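Local atomic coordinates of RNase NGR3 (Nicotiana glutinosa, PDB entry 1VD3), a protein that probably cleaves RNA as an endonuclease of the RNase T2 family and binds uridine 2'-monophosphate in its active-site pocket. Residues F11-Q16 against F40-L45; W54-D59 against W98-T103; T75-W80 against R92-E97; P159-N164 against Y174-C179. All blocks are in the same frame, centred on the assembly; numbering follows the deposited sequence.

Interaction 1 of 4, residues F11-Q16 against F40-L45. With U2P (phosphoric acid mono-[2-(2,4-dioxo-3,4-dihydro-2H-pyrimidin-1-yl)-4-hydroxy-5-hydroxymethyl-tetrahydro-furan-3-yl] ester), chain B.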
# COMPACT_ATOMS: atom_id res chain seq x y z
N PHE A 11 10.09 8.10 1.70
CA PHE A 11 8.68 7.75 1.61
C PHE A 11 8.48 6.30 1.98
O PHE A 11 9.29 5.44 1.63
CB PHE A 11 8.13 7.81 0.18
CG PHE A 11 7.98 9.19 -0.38
CD1 PHE A 11 8.96 9.72 -1.20
CD2 PHE A 11 6.80 9.90 -0.18
CE1 PHE A 11 8.77 10.95 -1.83
CE2 PHE A 11 6.60 11.13 -0.80
CZ PHE A 11 7.58 11.66 -1.63
N TYR A 12 7.38 6.02 2.66
CA TYR A 12 7.01 4.64 2.92
C TYR A 12 5.98 4.47 1.80
O TYR A 12 5.06 5.28 1.69
CB TYR A 12 6.28 4.50 4.25
CG TYR A 12 7.15 4.10 5.41
CD1 TYR A 12 6.98 4.68 6.66
CD2 TYR A 12 8.13 3.12 5.26
CE1 TYR A 12 7.76 4.29 7.74
CE2 TYR A 12 8.92 2.73 6.34
CZ TYR A 12 8.72 3.32 7.57
OH TYR A 12 9.50 2.93 8.65
N PHE A 13 6.16 3.48 0.93
CA PHE A 13 5.17 3.22 -0.11
C PHE A 13 4.45 2.00 0.43
O PHE A 13 5.04 0.91 0.56
CB PHE A 13 5.82 2.93 -1.47
CG PHE A 13 4.83 2.53 -2.53
CD1 PHE A 13 3.70 3.32 -2.79
CD2 PHE A 13 5.00 1.36 -3.27
CE1 PHE A 13 2.78 2.95 -3.76
CE2 PHE A 13 4.08 0.98 -4.24
CZ PHE A 13 2.96 1.77 -4.49
N VAL A 14 3.18 2.19 0.78
CA VAL A 14 2.38 1.15 1.39
C VAL A 14 1.31 0.56 0.48
O VAL A 14 0.45 1.28 -0.03
CB VAL A 14 1.68 1.69 2.67
CG1 VAL A 14 1.09 0.54 3.48
CG2 VAL A 14 2.68 2.50 3.51
N GLN A 15 1.38 -0.75 0.29
CA GLN A 15 0.43 -1.46 -0.52
C GLN A 15 -0.28 -2.45 0.39
O GLN A 15 0.25 -2.82 1.44
CB GLN A 15 1.13 -2.23 -1.64
CG GLN A 15 1.86 -1.35 -2.64
CD GLN A 15 2.54 -2.15 -3.73
OE1 GLN A 15 1.88 -2.69 -4.62
NE2 GLN A 15 3.86 -2.24 -3.65
N GLN A 16 -1.47 -2.88 0.01
CA GLN A 16 -2.14 -3.86 0.83
C GLN A 16 -2.79 -4.94 -0.00
O GLN A 16 -2.98 -4.79 -1.22
CB GLN A 16 -3.17 -3.21 1.76
CG GLN A 16 -4.41 -2.66 1.11
CD GLN A 16 -5.53 -2.49 2.14
OE1 GLN A 16 -5.29 -2.11 3.28
NE2 GLN A 16 -6.76 -2.76 1.72
N PHE A 40 -2.33 -6.69 -5.36
CA PHE A 40 -2.02 -5.72 -4.32
C PHE A 40 -2.46 -4.35 -4.79
O PHE A 40 -2.27 -3.99 -5.95
CB PHE A 40 -0.53 -5.72 -4.00
CG PHE A 40 -0.07 -6.93 -3.25
CD1 PHE A 40 0.20 -8.12 -3.92
CD2 PHE A 40 0.05 -6.90 -1.87
CE1 PHE A 40 0.57 -9.26 -3.22
CE2 PHE A 40 0.42 -8.04 -1.16
CZ PHE A 40 0.68 -9.22 -1.84
N SER A 41 -3.06 -3.60 -3.87
CA SER A 41 -3.54 -2.26 -4.16
C SER A 41 -2.73 -1.25 -3.36
O SER A 41 -2.02 -1.61 -2.43
CB SER A 41 -5.01 -2.13 -3.78
OG SER A 41 -5.16 -2.30 -2.38
N ILE A 42 -2.84 0.02 -3.73
CA ILE A 42 -2.12 1.07 -3.04
C ILE A 42 -2.88 1.55 -1.81
O ILE A 42 -4.10 1.75 -1.87
CB ILE A 42 -1.91 2.29 -3.97
CG1 ILE A 42 -1.05 1.89 -5.16
CG2 ILE A 42 -1.28 3.45 -3.19
CD1 ILE A 42 -1.15 2.84 -6.34
N HIS A 43 -2.19 1.71 -0.69
CA HIS A 43 -2.83 2.27 0.50
C HIS A 43 -2.40 3.73 0.45
O HIS A 43 -3.23 4.64 0.51
CB HIS A 43 -2.34 1.62 1.81
CG HIS A 43 -2.83 2.30 3.05
ND1 HIS A 43 -2.94 1.66 4.26
CD2 HIS A 43 -3.24 3.58 3.27
CE1 HIS A 43 -3.40 2.50 5.18
NE2 HIS A 43 -3.58 3.67 4.60
N GLY A 44 -1.09 3.96 0.33
CA GLY A 44 -0.60 5.33 0.26
C GLY A 44 0.90 5.49 0.10
O GLY A 44 1.65 4.53 0.21
N LEU A 45 1.32 6.71 -0.20
CA LEU A 45 2.73 7.06 -0.37
C LEU A 45 2.94 8.10 0.74
O LEU A 45 2.43 9.22 0.65
CB LEU A 45 2.96 7.68 -1.75
CG LEU A 45 4.39 8.12 -2.11
CD1 LEU A 45 5.36 6.95 -1.95
CD2 LEU A 45 4.39 8.64 -3.54
O5' U2P B . -2.50 1.77 11.22
C5' U2P B . -1.89 3.07 11.42
C4' U2P B . -2.52 4.10 10.48
O4' U2P B . -1.85 5.43 10.68
C1' U2P B . -1.17 6.03 9.47
N1 U2P B . 0.35 6.20 9.55
C6 U2P B . 0.99 5.17 10.20
C5 U2P B . 2.40 5.02 10.17
C4 U2P B . 3.20 6.04 9.44
O4 U2P B . 4.41 5.94 9.28
N3 U2P B . 2.46 7.16 8.94
C2 U2P B . 1.05 7.32 8.98
O2 U2P B . 0.54 8.33 8.55
C2' U2P B . -1.85 5.21 8.35
O2' U2P B . -3.14 5.77 7.96
P U2P B . -3.41 7.00 7.02
O1P U2P B . -4.61 7.73 6.72
O2P U2P B . -2.19 7.88 7.02
O3P U2P B . -3.32 6.35 5.72
C3' U2P B . -2.14 3.85 9.00
O3' U2P B . -3.27 3.23 8.28
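F11 leans its ring on L45 at a slant, CD2 lying 3.6 Å from L45 CG, while L45 CD1 reaches in beside F11 CB. The same methyl serves F13, whose CB is 4.1 Å from L45 CD1; further out, the F13 and I42 side chains cross at about a right angle, F13 CZ meeting I42 CG1. Helix 109-123 covers the face that carries F13, Q15 and I42. Cutting F11 back to an alanine would probably leave L45 without the ring it rests on and open a gap beside its branch. On the other side from F13, V14 and H43 lie side by side and point the same way, V14 CG1 being 4.0 Å from H43 CB. Here two residues, H43 and G44, face the single V14, a classic beta bulge. V14 O accepts both amides: H43 N at 2.8 Å, tilted from the carbonyl plane, and G44 N at 3.1 Å, in that plane on a lone pair. Beyond the bulge, Q16 and S41 exchange a pair of backbone bonds. With CG anti to the backbone N (chi1 172°), the H43 imidazole swings away from strand 11-16 toward U2P. Its NE2 donates to U2P O3P over 2.9 Å, near the ring plane, and ND1 is hydrogen-bonded to Q175. Bonds at both ring nitrogens fix the rotation of the imidazole against the phosphate, consistent with the active-site role predicted for H43.

Interaction 2 of 4, residues W54-D59 against W98-T103. With U2P (phosphoric acid mono-[2-(2,4-dioxo-3,4-dihydro-2H-pyrimidin-1-yl)-4-hydroxy-5-hydroxymethyl-tetrahydro-furan-3-yl] ester), chain B.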
# COMPACT_ATOMS: atom_id res chain seq x y z
N TRP A 54 6.73 11.70 11.43
CA TRP A 54 6.48 12.13 10.06
C TRP A 54 5.63 13.38 10.01
O TRP A 54 4.91 13.71 10.96
CB TRP A 54 5.76 11.02 9.29
CG TRP A 54 4.39 10.73 9.83
CD1 TRP A 54 3.24 11.42 9.56
CD2 TRP A 54 4.04 9.73 10.79
NE1 TRP A 54 2.20 10.90 10.29
CE2 TRP A 54 2.67 9.86 11.06
CE3 TRP A 54 4.77 8.73 11.45
CZ2 TRP A 54 1.99 9.03 11.96
CZ3 TRP A 54 4.10 7.90 12.34
CH2 TRP A 54 2.73 8.06 12.59
N PRO A 55 5.71 14.11 8.89
CA PRO A 55 4.92 15.33 8.73
C PRO A 55 3.57 14.88 8.18
O PRO A 55 3.48 13.85 7.50
CB PRO A 55 5.73 16.12 7.71
CG PRO A 55 6.21 15.03 6.80
CD PRO A 55 6.68 13.97 7.79
N GLN A 56 2.51 15.62 8.49
CA GLN A 56 1.19 15.28 7.97
C GLN A 56 0.32 16.52 7.95
O GLN A 56 0.52 17.43 8.76
CB GLN A 56 0.53 14.18 8.81
CG GLN A 56 0.18 14.55 10.24
CD GLN A 56 -0.69 13.50 10.90
OE1 GLN A 56 -0.31 12.33 10.99
NE2 GLN A 56 -1.87 13.91 11.36
N ASN A 57 -0.62 16.57 7.02
CA ASN A 57 -1.52 17.71 6.88
C ASN A 57 -0.71 18.99 6.78
O ASN A 57 -0.91 19.94 7.54
CB ASN A 57 -2.46 17.79 8.09
CG ASN A 57 -3.21 16.48 8.33
OD1 ASN A 57 -3.03 15.84 9.36
ND2 ASN A 57 -4.05 16.10 7.37
N CYS A 58 0.21 19.02 5.82
CA CYS A 58 1.09 20.16 5.62
C CYS A 58 0.47 21.39 4.96
O CYS A 58 1.02 22.48 5.04
CB CYS A 58 2.34 19.70 4.86
SG CYS A 58 3.27 18.49 5.84
N ASP A 59 -0.68 21.20 4.32
CA ASP A 59 -1.38 22.31 3.67
C ASP A 59 -2.88 22.04 3.76
O ASP A 59 -3.49 21.56 2.81
CB ASP A 59 -0.97 22.41 2.19
CG ASP A 59 -1.43 23.71 1.54
OD1 ASP A 59 -2.36 24.35 2.07
OD2 ASP A 59 -0.86 24.08 0.50
N TRP A 98 -4.11 12.50 0.02
CA TRP A 98 -3.48 13.70 -0.55
C TRP A 98 -3.29 14.77 0.52
O TRP A 98 -2.19 15.30 0.69
CB TRP A 98 -4.33 14.28 -1.68
CG TRP A 98 -3.90 15.67 -2.07
CD1 TRP A 98 -4.58 16.83 -1.85
CD2 TRP A 98 -2.64 16.05 -2.64
NE1 TRP A 98 -3.81 17.91 -2.24
CE2 TRP A 98 -2.62 17.46 -2.73
CE3 TRP A 98 -1.52 15.33 -3.09
CZ2 TRP A 98 -1.53 18.17 -3.25
CZ3 TRP A 98 -0.43 16.03 -3.60
CH2 TRP A 98 -0.44 17.44 -3.67
N LEU A 99 -4.35 15.09 1.25
CA LEU A 99 -4.27 16.12 2.28
C LEU A 99 -3.30 15.78 3.41
O LEU A 99 -2.47 16.60 3.80
CB LEU A 99 -5.65 16.39 2.87
CG LEU A 99 -6.65 17.12 1.96
CD1 LEU A 99 -8.02 17.18 2.64
CD2 LEU A 99 -6.14 18.52 1.67
N LYS A 100 -3.41 14.55 3.91
CA LYS A 100 -2.58 14.10 5.02
C LYS A 100 -1.13 13.83 4.68
O LYS A 100 -0.23 14.17 5.45
CB LYS A 100 -3.19 12.85 5.65
CG LYS A 100 -2.43 12.34 6.87
CD LYS A 100 -3.15 11.19 7.53
CE LYS A 100 -2.39 10.73 8.78
NZ LYS A 100 -3.02 9.55 9.41
N HIS A 101 -0.90 13.22 3.52
CA HIS A 101 0.45 12.86 3.11
C HIS A 101 0.94 13.57 1.86
O HIS A 101 2.08 14.04 1.81
CB HIS A 101 0.52 11.35 2.89
CG HIS A 101 0.23 10.54 4.12
ND1 HIS A 101 1.09 10.50 5.19
CD2 HIS A 101 -0.81 9.74 4.44
CE1 HIS A 101 0.59 9.70 6.12
NE2 HIS A 101 -0.56 9.23 5.69
N GLY A 102 0.09 13.64 0.84
CA GLY A 102 0.46 14.29 -0.40
C GLY A 102 0.95 15.72 -0.23
O GLY A 102 1.94 16.12 -0.85
N THR A 103 0.27 16.51 0.60
CA THR A 103 0.67 17.90 0.80
C THR A 103 2.05 18.04 1.45
O THR A 103 2.62 19.13 1.46
CB THR A 103 -0.35 18.68 1.65
OG1 THR A 103 -0.48 18.07 2.94
CG2 THR A 103 -1.70 18.74 0.95
O5' U2P B . -2.50 1.77 11.22
C5' U2P B . -1.89 3.07 11.42
C4' U2P B . -2.52 4.10 10.48
O4' U2P B . -1.85 5.43 10.68
C1' U2P B . -1.17 6.03 9.47
N1 U2P B . 0.35 6.20 9.55
C6 U2P B . 0.99 5.17 10.20
C5 U2P B . 2.40 5.02 10.17
C4 U2P B . 3.20 6.04 9.44
O4 U2P B . 4.41 5.94 9.28
N3 U2P B . 2.46 7.16 8.94
C2 U2P B . 1.05 7.32 8.98
O2 U2P B . 0.54 8.33 8.55
C2' U2P B . -1.85 5.21 8.35
O2' U2P B . -3.14 5.77 7.96
P U2P B . -3.41 7.00 7.02
O1P U2P B . -4.61 7.73 6.72
O2P U2P B . -2.19 7.88 7.02
O3P U2P B . -3.32 6.35 5.72
C3' U2P B . -2.14 3.85 9.00
O3' U2P B . -3.27 3.23 8.28
O HOH W 1 3.43 11.95 5.66
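Q56 lays its amide near the K100 chain, OE1 3.4 Å from K100 CE, and the same oxygen takes the W54 indole N-H on a lone pair in the carbonyl plane. One face of W54 carries the uracil of U2P, with N3 3.3 Å above the centre of the W54 ring, while Q56 CB sits at the indole edge. K100 CG lies over one face of the H101 ring, toward its rim; at the ring's edge a water bridges H101 ND1 and P55 O, and NE2 makes a very short 2.5 Å bond to U2P O2P. K100, extended from CG anti to its N (chi1 -177°), brings NZ to the same O2P at 3.0 Å. Behind these groups the loop is tied to the helix by N57 N donating to K100 O at 2.9 Å. C58 N makes a weak hydrogen bond to T103 OG1, which itself donates to L99 O. With an alanine for W54, the uracil would probably lose the flat surface covering it and Q56 OE1 its indole donor. A base laid on an aromatic ring and one phosphate oxygen shared by a histidine and a lysine form part of the nucleotide pocket, consistent with an RNase T2 active site; H101 is a predicted active-site residue.

Interaction 3 of 4, residues T75-W80 against R92-E97. With U2P (phosphoric acid mono-[2-(2,4-dioxo-3,4-dihydro-2H-pyrimidin-1-yl)-4-hydroxy-5-hydroxymethyl-tetrahydro-furan-3-yl] ester), chain B.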
# COMPACT_ATOMS: atom_id res chain seq x y z
N THR A 75 -8.05 4.09 -13.46
CA THR A 75 -6.98 3.19 -13.04
C THR A 75 -6.91 3.15 -11.52
O THR A 75 -6.75 2.09 -10.92
CB THR A 75 -5.60 3.66 -13.57
OG1 THR A 75 -5.64 3.74 -14.99
CG2 THR A 75 -4.51 2.67 -13.16
N MET A 76 -7.05 4.31 -10.91
CA MET A 76 -7.01 4.43 -9.46
C MET A 76 -8.17 3.68 -8.80
O MET A 76 -8.02 3.13 -7.71
CB MET A 76 -7.02 5.90 -9.06
CG MET A 76 -5.69 6.59 -9.34
SD MET A 76 -5.75 8.36 -9.12
CE MET A 76 -6.28 8.45 -7.39
N GLU A 77 -9.32 3.66 -9.47
CA GLU A 77 -10.47 2.95 -8.91
C GLU A 77 -10.12 1.48 -8.79
O GLU A 77 -10.66 0.77 -7.95
CB GLU A 77 -11.70 3.12 -9.80
CG GLU A 77 -12.15 4.56 -9.96
CD GLU A 77 -13.43 4.69 -10.75
OE1 GLU A 77 -13.53 4.07 -11.83
OE2 GLU A 77 -14.34 5.42 -10.31
N LYS A 78 -9.20 1.02 -9.63
CA LYS A 78 -8.80 -0.38 -9.62
C LYS A 78 -7.51 -0.69 -8.87
O LYS A 78 -7.34 -1.79 -8.36
CB LYS A 78 -8.71 -0.92 -11.05
CG LYS A 78 -10.05 -1.09 -11.73
CD LYS A 78 -9.94 -1.95 -12.98
CE LYS A 78 -11.30 -2.16 -13.63
NZ LYS A 78 -11.21 -3.08 -14.81
N ASN A 79 -6.59 0.27 -8.82
CA ASN A 79 -5.32 0.05 -8.14
C ASN A 79 -5.18 0.75 -6.80
O ASN A 79 -4.21 0.52 -6.07
CB ASN A 79 -4.15 0.46 -9.05
CG ASN A 79 -4.07 -0.37 -10.32
OD1 ASN A 79 -4.28 -1.58 -10.29
ND2 ASN A 79 -3.74 0.28 -11.43
N TRP A 80 -6.14 1.61 -6.48
CA TRP A 80 -6.13 2.36 -5.22
C TRP A 80 -7.56 2.50 -4.71
O TRP A 80 -8.01 3.60 -4.39
CB TRP A 80 -5.53 3.74 -5.46
CG TRP A 80 -5.07 4.43 -4.21
CD1 TRP A 80 -5.54 4.25 -2.94
CD2 TRP A 80 -4.05 5.43 -4.12
NE1 TRP A 80 -4.87 5.08 -2.06
CE2 TRP A 80 -3.95 5.81 -2.77
CE3 TRP A 80 -3.20 6.04 -5.06
CZ2 TRP A 80 -3.04 6.78 -2.32
CZ3 TRP A 80 -2.30 7.01 -4.62
CH2 TRP A 80 -2.23 7.37 -3.26
N ARG A 92 -12.91 10.10 -1.63
CA ARG A 92 -12.72 10.52 -0.24
C ARG A 92 -11.38 10.02 0.26
O ARG A 92 -10.62 10.77 0.89
CB ARG A 92 -13.83 9.95 0.66
CG ARG A 92 -13.57 10.21 2.14
CD ARG A 92 -14.58 9.51 3.06
NE ARG A 92 -15.90 10.14 3.03
CZ ARG A 92 -16.91 9.78 3.82
NH1 ARG A 92 -16.75 8.80 4.70
NH2 ARG A 92 -18.08 10.40 3.74
N PHE A 93 -11.09 8.75 -0.00
CA PHE A 93 -9.84 8.13 0.42
C PHE A 93 -8.64 8.81 -0.24
O PHE A 93 -7.64 9.08 0.41
CB PHE A 93 -9.88 6.64 0.08
CG PHE A 93 -8.67 5.88 0.53
CD1 PHE A 93 -8.03 6.18 1.73
CD2 PHE A 93 -8.19 4.81 -0.22
CE1 PHE A 93 -6.93 5.44 2.17
CE2 PHE A 93 -7.09 4.06 0.21
CZ PHE A 93 -6.47 4.38 1.41
N TRP A 94 -8.76 9.10 -1.53
CA TRP A 94 -7.67 9.76 -2.25
C TRP A 94 -7.49 11.18 -1.74
O TRP A 94 -6.37 11.68 -1.64
CB TRP A 94 -7.93 9.78 -3.76
CG TRP A 94 -8.11 8.42 -4.34
CD1 TRP A 94 -7.46 7.28 -3.97
CD2 TRP A 94 -8.99 8.05 -5.41
NE1 TRP A 94 -7.89 6.22 -4.73
CE2 TRP A 94 -8.83 6.66 -5.62
CE3 TRP A 94 -9.90 8.76 -6.20
CZ2 TRP A 94 -9.55 5.97 -6.59
CZ3 TRP A 94 -10.62 8.06 -7.17
CH2 TRP A 94 -10.43 6.68 -7.36
N SER A 95 -8.60 11.82 -1.41
CA SER A 95 -8.54 13.18 -0.89
C SER A 95 -7.81 13.15 0.45
O SER A 95 -6.94 13.97 0.71
CB SER A 95 -9.95 13.74 -0.70
OG SER A 95 -9.90 15.01 -0.07
N HIS A 96 -8.19 12.19 1.28
CA HIS A 96 -7.59 12.02 2.59
C HIS A 96 -6.08 11.79 2.52
O HIS A 96 -5.32 12.42 3.24
CB HIS A 96 -8.24 10.83 3.31
CG HIS A 96 -7.49 10.39 4.53
ND1 HIS A 96 -7.41 11.15 5.68
CD2 HIS A 96 -6.76 9.27 4.76
CE1 HIS A 96 -6.67 10.52 6.57
NE2 HIS A 96 -6.26 9.38 6.04
N GLU A 97 -5.65 10.87 1.65
CA GLU A 97 -4.23 10.58 1.51
C GLU A 97 -3.49 11.79 0.96
O GLU A 97 -2.37 12.09 1.39
CB GLU A 97 -4.02 9.36 0.61
CG GLU A 97 -4.48 8.05 1.25
CD GLU A 97 -3.67 7.69 2.50
OE1 GLU A 97 -4.28 7.35 3.53
OE2 GLU A 97 -2.42 7.74 2.43
O5' U2P B . -2.50 1.77 11.22
C5' U2P B . -1.89 3.07 11.42
C4' U2P B . -2.52 4.10 10.48
O4' U2P B . -1.85 5.43 10.68
C1' U2P B . -1.17 6.03 9.47
N1 U2P B . 0.35 6.20 9.55
C6 U2P B . 0.99 5.17 10.20
C5 U2P B . 2.40 5.02 10.17
C4 U2P B . 3.20 6.04 9.44
O4 U2P B . 4.41 5.94 9.28
N3 U2P B . 2.46 7.16 8.94
C2 U2P B . 1.05 7.32 8.98
O2 U2P B . 0.54 8.33 8.55
C2' U2P B . -1.85 5.21 8.35
O2' U2P B . -3.14 5.77 7.96
P U2P B . -3.41 7.00 7.02
O1P U2P B . -4.61 7.73 6.72
O2P U2P B . -2.19 7.88 7.02
O3P U2P B . -3.32 6.35 5.72
C3' U2P B . -2.14 3.85 9.00
O3' U2P B . -3.27 3.23 8.28
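W94 and W80 are joined by a hydrogen bond: W94 NE1 donates to W80 O at 2.6 Å, in the plane of the carbonyl although the oxygen stands somewhat out of the indole plane. W80 is the first residue to leave helical geometry after helix 73-79, which turns its carbonyl to W94.

The aromatic contacts build on this bond. W94 sets its edge on the face of W80 in a T-shaped pair, the five-membered centroids 4.5 Å apart and the planes at 75°. F93 comes to the edge of the same W80 indole, CE2 lying 3.3 Å from W80 NE1, so W80 is met on a face and along its rim. Its NE1 also makes a weak hydrogen bond to H43 O.

M76 covers a face of W94. Its chain is bent at chi3 (58°), which folds CE back over the five-membered ring in a CH-pi contact, 3.4 Å from the centroid and 13° off the normal; SD makes a more distant Met-aromatic contact above the six-membered ring. E77 CG touches the indole's outer end, 3.8 Å from W94 CH2.

E97 turns its aliphatic part to W80, CB 4.0 Å from W80 CZ2, while its OE2 is hydrogen-bonded to W46. H96 NE2 donates to U2P O1P through a very short 2.4 Å bond.

The buried indole N-H of W94 thus has an acceptor within the apolar cluster, and the same helix that rests on W80 and M76 presents H96 and the predicted active-site E97 to the phosphate.

Interaction 4 of 4, residues P159-N164 against Y174-C179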
# COMPACT_ATOMS: atom_id res chain seq x y z
N PRO A 159 11.28 -5.70 1.89
CA PRO A 159 10.04 -5.06 2.31
C PRO A 159 9.79 -5.34 3.79
O PRO A 159 10.46 -6.17 4.40
CB PRO A 159 9.00 -5.76 1.45
CG PRO A 159 9.52 -7.16 1.44
CD PRO A 159 11.01 -6.96 1.18
N TYR A 160 8.84 -4.61 4.36
CA TYR A 160 8.43 -4.81 5.75
C TYR A 160 7.01 -5.34 5.59
O TYR A 160 6.21 -4.74 4.89
CB TYR A 160 8.41 -3.50 6.52
CG TYR A 160 7.67 -3.59 7.84
CD1 TYR A 160 8.26 -4.16 8.96
CD2 TYR A 160 6.36 -3.13 7.94
CE1 TYR A 160 7.57 -4.25 10.17
CE2 TYR A 160 5.65 -3.23 9.14
CZ TYR A 160 6.26 -3.79 10.25
OH TYR A 160 5.57 -3.86 11.43
N ILE A 161 6.71 -6.46 6.24
CA ILE A 161 5.38 -7.04 6.13
C ILE A 161 4.53 -6.82 7.37
O ILE A 161 4.96 -7.11 8.49
CB ILE A 161 5.44 -8.57 5.90
CG1 ILE A 161 6.34 -8.90 4.70
CG2 ILE A 161 4.04 -9.12 5.68
CD1 ILE A 161 5.86 -8.34 3.39
N GLU A 162 3.33 -6.29 7.17
CA GLU A 162 2.40 -6.07 8.26
C GLU A 162 1.34 -7.15 8.12
O GLU A 162 0.81 -7.36 7.03
CB GLU A 162 1.74 -4.70 8.16
CG GLU A 162 0.79 -4.41 9.30
CD GLU A 162 0.09 -3.09 9.14
OE1 GLU A 162 0.49 -2.31 8.24
OE2 GLU A 162 -0.86 -2.82 9.90
N CYS A 163 1.04 -7.84 9.21
CA CYS A 163 0.04 -8.90 9.20
C CYS A 163 -1.11 -8.59 10.12
O CYS A 163 -0.95 -7.88 11.11
CB CYS A 163 0.66 -10.23 9.65
SG CYS A 163 1.98 -10.85 8.56
N ASN A 164 -2.29 -9.10 9.78
CA ASN A 164 -3.45 -8.95 10.64
C ASN A 164 -4.05 -10.35 10.75
O ASN A 164 -3.43 -11.33 10.30
CB ASN A 164 -4.46 -7.92 10.09
CG ASN A 164 -5.11 -8.34 8.79
OD1 ASN A 164 -6.13 -7.76 8.39
ND2 ASN A 164 -4.54 -9.32 8.12
N TYR A 174 -1.03 -8.60 5.32
CA TYR A 174 -2.00 -7.52 5.20
C TYR A 174 -1.46 -6.36 4.38
O TYR A 174 -2.09 -5.95 3.40
CB TYR A 174 -2.41 -7.05 6.60
CG TYR A 174 -3.31 -5.82 6.64
CD1 TYR A 174 -4.51 -5.78 5.93
CD2 TYR A 174 -2.96 -4.71 7.40
CE1 TYR A 174 -5.34 -4.65 5.98
CE2 TYR A 174 -3.77 -3.59 7.47
CZ TYR A 174 -4.96 -3.56 6.76
OH TYR A 174 -5.75 -2.44 6.82
N GLN A 175 -0.31 -5.82 4.77
CA GLN A 175 0.28 -4.71 4.03
C GLN A 175 1.77 -4.91 3.80
O GLN A 175 2.45 -5.59 4.57
CB GLN A 175 0.01 -3.38 4.73
CG GLN A 175 -1.47 -3.00 4.69
CD GLN A 175 -1.75 -1.58 5.14
OE1 GLN A 175 -2.57 -0.89 4.54
NE2 GLN A 175 -1.08 -1.15 6.20
N VAL A 176 2.27 -4.33 2.72
CA VAL A 176 3.68 -4.44 2.38
C VAL A 176 4.27 -3.05 2.27
O VAL A 176 3.78 -2.22 1.50
CB VAL A 176 3.88 -5.17 1.03
CG1 VAL A 176 5.37 -5.24 0.69
CG2 VAL A 176 3.30 -6.58 1.11
N TYR A 177 5.32 -2.80 3.05
CA TYR A 177 5.98 -1.51 3.05
C TYR A 177 7.32 -1.56 2.33
O TYR A 177 8.13 -2.44 2.59
CB TYR A 177 6.25 -1.03 4.48
CG TYR A 177 5.03 -0.74 5.33
CD1 TYR A 177 4.13 -1.75 5.65
CD2 TYR A 177 4.81 0.53 5.86
CE1 TYR A 177 3.04 -1.52 6.49
CE2 TYR A 177 3.73 0.78 6.71
CZ TYR A 177 2.85 -0.26 7.01
OH TYR A 177 1.77 -0.04 7.85
N LEU A 178 7.54 -0.61 1.44
CA LEU A 178 8.80 -0.48 0.71
C LEU A 178 9.15 1.00 0.83
O LEU A 178 8.26 1.83 1.03
CB LEU A 178 8.63 -0.87 -0.76
CG LEU A 178 8.50 -2.37 -1.05
CD1 LEU A 178 8.15 -2.59 -2.50
CD2 LEU A 178 9.82 -3.06 -0.71
N CYS A 179 10.43 1.34 0.74
CA CYS A 179 10.83 2.73 0.85
C CYS A 179 11.25 3.31 -0.49
O CYS A 179 11.83 2.62 -1.32
CB CYS A 179 11.95 2.88 1.88
SG CYS A 179 11.28 2.60 3.55
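E162 OE1 is gripped by two donors that reach it from opposite faces of the carboxylate plane. Y177 OH donates to E162 OE1 at 2.6 Å and Q175 NE2 to the same oxygen at 2.8 Å. E162 is extended from CG anti to the backbone N (chi1 -178°), which carries the carboxylate out between these two neighbours. Its other oxygen, OE2, lies at the edge of the Y174 ring, 3.8 Å from CD2 and in the plane of the ring, with the carboxylate almost perpendicular to it. Two donors on one oxygen would be expected to favour the ionised form of E162.

Around this carboxylate the aromatic rings are fitted. Y160 turns its edge to the face of Y177, centroids 5.3 Å apart and planes at 79°, while the N164 amide stacks on Y174 with the planes 24° apart. Opposite, I161 CD1 meets V176 CG2 at 3.9 Å and P159 CB meets L178 CD2 at 3.6 Å; helix 144-155 covers this apolar side.

The backbone sets these positions. Y160 and Y177 exchange two hydrogen bonds, and E162 N donates to Q175 O. E162 O takes Q175 N at 3.0 Å and Y174 N at 2.8 Å, so two residues face one in a classic beta bulge. Outward, Q175 OE1 is hydrogen-bonded to H43 ND1, and C163 is disulfide-bonded to C199.

These strands form the antiparallel beta hairpin 160-165/171-181 of the RNase T2 sheet, in which Q175 is the second-shell partner of the predicted active-site H43 and E162, holding Q175 NE2, helps to position it.

Interactions 1 and 4 lie in one antiparallel sheet, where strands 10-16 and 171-181 are neighbours; Q175 of interaction 4 meets H43 of interaction 1. Interactions 2 and 3 share helix 91-102, and interaction 3 falls within the stretch of chain between the two segments of interaction 2. Interaction 1 is deep in the core and interaction 3 is also buried; interaction 4 is only partly buried, and interaction 2 is a surface contact. Their chemistry follows: backbone pairing with an apolar cluster and a predicted active-site histidine at the bulge in 1, aromatic packing in 3, a doubly bonded carboxylate beside aromatic rings in 4, and polar loop-to-helix bonds in 2. Interactions 1, 2 and 3 all touch U2P, ringing its phosphate.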